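Local coordinates for putative Zn-dependent exopeptidase (Bacteroides vulgatus ATCC 8482, PDB 3GUX), which probably removes amino acids from the N-terminal ends of peptides as a zinc-dependent aminopeptidase of peptidase family M28, at residues 135-140 with 200-205; 142-147 with 309-314. All coordinates share one frame; numbering follows the deposited sequence.

Both contacts use helix 131-146, which runs from the middle of the protein out toward its surface. The centre of contact 1 lies about 5 Å from the centre of the chain, and the contact joins the helix to strand 198-203. All four residues that touch there are buried, and only hydrocarbon meets hydrocarbon. The centre of contact 2 lies about 15 Å from the centre of the chain, and the contact joins the end of the same helix to the C-terminal helix 296-311. It is partly buried and rests on one tyrosine hydrogen bond to a main-chain carbonyl. The two contacts, about 14 Å apart between centres, meet where Ile140 CG2 lies 4.2 Å from Ile310 CD1.

Contact 1. Residues 135-140 with 200-205; sequences GVLLEI and ILLDMV
Leu202 reaches from strand 198-203 to Val136 and Leu137 on helix 131-146. Toward the helix, its CD1 methyl does the touching. CG stands anti to the carbonyl carbon (chi1 -55°), and chi2 is extended at -172°, which carries CD1 out to the helix. There it meets Val136 CG1 at 3.5 Å, tighter than a usual carbon contact. The same CD1 lies 3.8 Å from Val136 CB, and the two side chains cross at about a right angle. Leu137 closes on this methyl too, with its CD2 3.8 Å from Leu202 CD1. One leucine methyl thus meets two successive residues of the helix.

Val136 divides its two branches. CG1, anti to the backbone N (chi1 168°), faces Leu202. CG2 turns to Val205, just past the strand, where the two CG2 methyls are 4.0 Å apart. Val205 also has its backbone N bonded to Ser132 OG, a second tie to the same helix.

Neighbouring elements enclose the group. Leu299 and Val302 of helix 296-311 touch Val136 and Leu202 respectively, and Leu101 and Ala103 of strand 98-104 touch Leu137. This is helix-on-sheet packing in the alpha/beta core of the M28 fold. With only aliphatic carbons meeting between the two segments, their side chains depend on close fit and the exclusion of water; the polar tie nearby is the Ser132 bond.

Contact 2. Residues 142-147 with 309-314; sequences RQIQKE and VIYNEK
Tyr311 reaches from the end region of helix 296-311 to the end of helix 131-146, where its hydroxyl meets the main chain of Glu147. The polar part is a single hydrogen bond. Tyr311 OH donates to Glu147 O at 2.6 Å, and the C=O...donor angle of 177° sets the hydroxyl almost directly in line with the carbonyl. That oxygen lies in the ring plane, at the edge, 3.3 Å from Tyr311 CZ. The ring gets there because CG stands anti to the carbonyl carbon (chi1 -81°). Glu147 is the first residue to leave helical geometry, yet its N still bonds to Gln143 O, so the accepting carbonyl follows directly on the last turn. Gln143 O, taken up by that bond, is merely near the hydroxyl. Gln143 NE2 hydrogen-bonds to Glu139 OE2.

The van der Waals part is looser. Ile144 passes the ring end obliquely, its CA 3.8 Å and its CG1 4.1 Å from Tyr311 OH. Pro22, from a loop, touches both Tyr311 and Glu147. A phenylalanine here would lack the hydroxyl, and would probably leave Glu147 O without this bond and Ile144 without its nearest neighbour on the tyrosine.

On the sheet side, Ile144 and Ile310 both rest on Ile153 of strand 152-158. Two helices side by side on one face of a central mixed sheet, here joined near their C-terminal ends, are typical of the alpha/beta fold of M28 peptidases.

Contact 1. Residues 135-140 with 200-205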
loop_
_atom_site.group_PDB
_atom_site.type_symbol
_atom_site.label_atom_id
_atom_site.label_comp_id
_atom_site.label_asym_id
_atom_site.label_seq_id
_atom_site.Cartn_x
_atom_site.Cartn_y
_atom_site.Cartn_z
ATOM N N GLY A 135 -3.708 -4.218 -5.765
ATOM C CA GLY A 135 -3.850 -4.061 -7.192
ATOM C C GLY A 135 -3.311 -2.758 -7.756
ATOM O O GLY A 135 -2.642 -2.748 -8.786
ATOM N N VAL A 136 -3.602 -1.657 -7.075
ATOM C CA VAL A 136 -3.084 -0.368 -7.477
ATOM C C VAL A 136 -1.551 -0.366 -7.391
ATOM O O VAL A 136 -0.866 0.137 -8.273
ATOM C CB VAL A 136 -3.625 0.729 -6.579
ATOM C CG1 VAL A 136 -2.870 2.014 -6.821
ATOM C CG2 VAL A 136 -5.080 0.928 -6.794
ATOM N N LEU A 137 -0.996 -0.940 -6.334
ATOM C CA LEU A 137 0.457 -0.977 -6.174
ATOM C C LEU A 137 1.180 -1.848 -7.212
ATOM O O LEU A 137 2.311 -1.522 -7.619
ATOM C CB LEU A 137 0.822 -1.374 -4.731
ATOM C CG LEU A 137 0.474 -0.313 -3.668
ATOM C CD1 LEU A 137 0.930 -0.732 -2.264
ATOM C CD2 LEU A 137 1.057 1.067 -4.028
ATOM N N LEU A 138 0.553 -2.948 -7.631
ATOM C CA LEU A 138 1.130 -3.797 -8.674
ATOM C C LEU A 138 1.213 -3.000 -9.962
ATOM O O LEU A 138 2.232 -3.041 -10.640
ATOM C CB LEU A 138 0.305 -5.067 -8.907
ATOM C CG LEU A 138 0.378 -6.181 -7.851
ATOM C CD1 LEU A 138 -0.675 -7.258 -8.102
ATOM C CD2 LEU A 138 1.766 -6.804 -7.795
ATOM N N GLU A 139 0.148 -2.254 -10.285
ATOM C CA GLU A 139 0.155 -1.424 -11.488
ATOM C C GLU A 139 1.207 -0.332 -11.350
ATOM O O GLU A 139 1.866 -0.023 -12.324
ATOM C CB GLU A 139 -1.230 -0.833 -11.801
ATOM C CG GLU A 139 -1.242 0.220 -12.898
ATOM C CD GLU A 139 -0.734 -0.278 -14.267
ATOM O OE1 GLU A 139 -0.511 -1.498 -14.486
ATOM O OE2 GLU A 139 -0.570 0.577 -15.147
ATOM N N ILE A 140 1.379 0.245 -10.158
ATOM C CA ILE A 140 2.472 1.230 -9.950
ATOM C C ILE A 140 3.856 0.560 -10.158
ATOM O O ILE A 140 4.735 1.143 -10.787
ATOM C CB ILE A 140 2.350 1.953 -8.606
ATOM C CG1 ILE A 140 1.120 2.868 -8.630
ATOM C CG2 ILE A 140 3.625 2.777 -8.292
ATOM C CD1 ILE A 140 0.746 3.454 -7.320
ATOM N N ILE A 200 3.093 5.692 2.060
ATOM C CA ILE A 200 1.701 5.829 1.649
ATOM C C ILE A 200 1.071 4.446 1.752
ATOM O O ILE A 200 1.551 3.519 1.131
ATOM C CB ILE A 200 1.496 6.351 0.216
ATOM C CG1 ILE A 200 2.209 7.684 -0.003
ATOM C CG2 ILE A 200 0.005 6.500 -0.067
ATOM C CD1 ILE A 200 2.049 8.260 -1.408
ATOM N N LEU A 201 0.034 4.320 2.570
ATOM C CA LEU A 201 -0.715 3.106 2.702
ATOM C C LEU A 201 -1.996 3.250 1.906
ATOM O O LEU A 201 -2.706 4.255 2.060
ATOM C CB LEU A 201 -1.035 2.818 4.175
ATOM C CG LEU A 201 -1.968 1.642 4.488
ATOM C CD1 LEU A 201 -1.397 0.271 4.066
ATOM C CD2 LEU A 201 -2.320 1.651 5.995
ATOM N N LEU A 202 -2.305 2.236 1.094
ATOM C CA LEU A 202 -3.560 2.179 0.312
ATOM C C LEU A 202 -4.435 1.100 0.945
ATOM O O LEU A 202 -4.006 -0.052 1.008
ATOM C CB LEU A 202 -3.324 1.863 -1.158
ATOM C CG LEU A 202 -2.368 2.756 -1.931
ATOM C CD1 LEU A 202 -2.449 2.356 -3.391
ATOM C CD2 LEU A 202 -2.682 4.249 -1.699
ATOM N N ASP A 203 -5.620 1.477 1.426
ATOM C CA ASP A 203 -6.572 0.528 2.044
ATOM C C ASP A 203 -8.010 0.846 1.581
ATOM O O ASP A 203 -8.573 1.872 1.954
ATOM C CB ASP A 203 -6.447 0.599 3.552
ATOM C CG ASP A 203 -7.166 -0.522 4.283
ATOM O OD1 ASP A 203 -7.848 -1.323 3.636
ATOM O OD2 ASP A 203 -7.031 -0.596 5.542
HETATM N N MSE A 204 -8.606 -0.047 0.780
HETATM C CA MSE A 204 -9.985 0.115 0.244
HETATM C C MSE A 204 -10.086 1.350 -0.626
HETATM O O MSE A 204 -10.719 2.372 -0.276
HETATM C CB MSE A 204 -11.008 0.068 1.398
HETATM C CG MSE A 204 -11.064 -1.304 2.052
HETATM SE SE MSE A 204 -12.214 -1.188 3.617
HETATM C CE MSE A 204 -10.932 -0.257 4.787
ATOM N N VAL A 205 -9.378 1.251 -1.759
ATOM C CA VAL A 205 -9.191 2.378 -2.674
ATOM C C VAL A 205 -9.806 2.162 -4.072
ATOM O O VAL A 205 -9.458 2.867 -5.022
ATOM C CB VAL A 205 -7.672 2.735 -2.802
ATOM C CG1 VAL A 205 -7.130 3.377 -1.465
ATOM C CG2 VAL A 205 -6.841 1.537 -3.257
#

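Contact 2. Residues 142-147 with 309-314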
loop_
_atom_site.group_PDB
_atom_site.type_symbol
_atom_site.label_atom_id
_atom_site.label_comp_id
_atom_site.label_asym_id
_atom_site.label_seq_id
_atom_site.Cartn_x
_atom_site.Cartn_y
_atom_site.Cartn_z
ATOM N N ARG A 142 4.566 -1.997 -12.153
ATOM C CA ARG A 142 4.713 -2.198 -13.575
ATOM C C ARG A 142 5.186 -0.907 -14.264
ATOM O O ARG A 142 6.029 -0.953 -15.154
ATOM C CB ARG A 142 3.382 -2.693 -14.156
ATOM C CG ARG A 142 3.474 -3.093 -15.647
ATOM C CD ARG A 142 2.153 -3.609 -16.211
ATOM N NE ARG A 142 1.170 -2.544 -16.429
ATOM C CZ ARG A 142 1.093 -1.772 -17.509
ATOM N NH1 ARG A 142 1.964 -1.896 -18.515
ATOM N NH2 ARG A 142 0.153 -0.827 -17.590
ATOM N N GLN A 143 4.647 0.231 -13.835
ATOM C CA GLN A 143 5.021 1.524 -14.384
ATOM C C GLN A 143 6.429 1.899 -13.954
ATOM O O GLN A 143 7.154 2.545 -14.731
ATOM C CB GLN A 143 4.051 2.616 -13.934
ATOM C CG GLN A 143 2.607 2.442 -14.398
ATOM C CD GLN A 143 2.403 2.605 -15.879
ATOM O OE1 GLN A 143 3.145 3.327 -16.567
ATOM N NE2 GLN A 143 1.368 1.948 -16.382
ATOM N N ILE A 144 6.802 1.536 -12.712
ATOM C CA ILE A 144 8.163 1.809 -12.225
ATOM C C ILE A 144 9.131 1.057 -13.121
ATOM O O ILE A 144 10.139 1.616 -13.528
ATOM C CB ILE A 144 8.396 1.468 -10.732
ATOM C CG1 ILE A 144 7.634 2.451 -9.843
ATOM C CG2 ILE A 144 9.895 1.529 -10.402
ATOM C CD1 ILE A 144 7.656 2.119 -8.369
ATOM N N GLN A 145 8.794 -0.195 -13.448
ATOM C CA GLN A 145 9.606 -0.974 -14.380
ATOM C C GLN A 145 9.781 -0.223 -15.698
ATOM O O GLN A 145 10.897 -0.121 -16.174
ATOM C CB GLN A 145 8.984 -2.341 -14.673
ATOM C CG GLN A 145 9.955 -3.320 -15.308
ATOM C CD GLN A 145 9.352 -4.687 -15.514
ATOM O OE1 GLN A 145 8.157 -4.835 -15.762
ATOM N NE2 GLN A 145 10.181 -5.699 -15.420
ATOM N N LYS A 146 8.699 0.300 -16.279
ATOM C CA LYS A 146 8.803 1.016 -17.570
ATOM C C LYS A 146 9.630 2.297 -17.443
ATOM O O LYS A 146 10.508 2.546 -18.264
ATOM C CB LYS A 146 7.418 1.334 -18.161
ATOM C CG LYS A 146 6.573 0.099 -18.479
ATOM N N GLU A 147 9.372 3.088 -16.402
ATOM C CA GLU A 147 10.111 4.334 -16.176
ATOM C C GLU A 147 10.274 4.585 -14.679
ATOM O O GLU A 147 9.295 4.880 -13.986
ATOM C CB GLU A 147 9.393 5.497 -16.848
ATOM C CG GLU A 147 10.251 6.748 -16.945
ATOM C CD GLU A 147 9.596 7.867 -17.700
ATOM O OE1 GLU A 147 8.408 7.749 -18.055
ATOM O OE2 GLU A 147 10.286 8.870 -17.943
ATOM N N VAL A 309 2.620 12.139 -7.204
ATOM C CA VAL A 309 3.241 12.499 -5.950
ATOM C C VAL A 309 4.656 11.923 -5.931
ATOM O O VAL A 309 5.614 12.687 -5.795
ATOM C CB VAL A 309 2.438 12.048 -4.721
ATOM C CG1 VAL A 309 3.294 12.111 -3.443
ATOM C CG2 VAL A 309 1.206 12.898 -4.566
ATOM N N ILE A 310 4.792 10.615 -6.159
ATOM C CA ILE A 310 6.113 9.978 -6.005
ATOM C C ILE A 310 7.100 10.365 -7.073
ATOM O O ILE A 310 8.276 10.473 -6.755
ATOM C CB ILE A 310 6.080 8.402 -5.844
ATOM C CG1 ILE A 310 5.769 7.669 -7.141
ATOM C CG2 ILE A 310 5.110 7.996 -4.740
ATOM C CD1 ILE A 310 5.645 6.171 -6.920
ATOM N N TYR A 311 6.645 10.586 -8.306
ATOM C CA TYR A 311 7.546 11.015 -9.381
ATOM C C TYR A 311 8.086 12.470 -9.194
ATOM O O TYR A 311 9.104 12.825 -9.809
ATOM C CB TYR A 311 6.911 10.805 -10.782
ATOM C CG TYR A 311 7.014 9.380 -11.292
ATOM C CD1 TYR A 311 6.193 8.380 -10.791
ATOM C CD2 TYR A 311 7.924 9.025 -12.283
ATOM C CE1 TYR A 311 6.264 7.082 -11.248
ATOM C CE2 TYR A 311 8.006 7.691 -12.748
ATOM C CZ TYR A 311 7.160 6.738 -12.225
ATOM O OH TYR A 311 7.194 5.423 -12.625
ATOM N N ASN A 312 7.383 13.276 -8.386
ATOM C CA ASN A 312 7.805 14.632 -8.009
ATOM C C ASN A 312 8.880 14.697 -6.897
ATOM O O ASN A 312 9.450 15.768 -6.660
ATOM C CB ASN A 312 6.599 15.447 -7.521
ATOM C CG ASN A 312 5.948 16.290 -8.599
ATOM O OD1 ASN A 312 6.110 16.056 -9.805
ATOM N ND2 ASN A 312 5.186 17.297 -8.151
ATOM N N GLU A 313 9.163 13.574 -6.229
ATOM C CA GLU A 313 10.108 13.544 -5.101
ATOM C C GLU A 313 11.548 13.657 -5.601
ATOM O O GLU A 313 11.931 12.918 -6.503
ATOM C CB GLU A 313 9.937 12.274 -4.292
ATOM C CG GLU A 313 8.608 12.211 -3.560
ATOM C CD GLU A 313 8.486 13.222 -2.432
ATOM O OE1 GLU A 313 9.523 13.600 -1.856
ATOM O OE2 GLU A 313 7.348 13.637 -2.124
ATOM N N LYS A 314 12.333 14.564 -5.000
ATOM C CA LYS A 314 13.724 14.812 -5.417
ATOM C C LYS A 314 14.678 14.746 -4.233
ATOM O O LYS A 314 14.239 14.782 -3.085
ATOM C CB LYS A 314 13.828 16.175 -6.113
ATOM O OXT LYS A 314 15.908 14.648 -4.374
#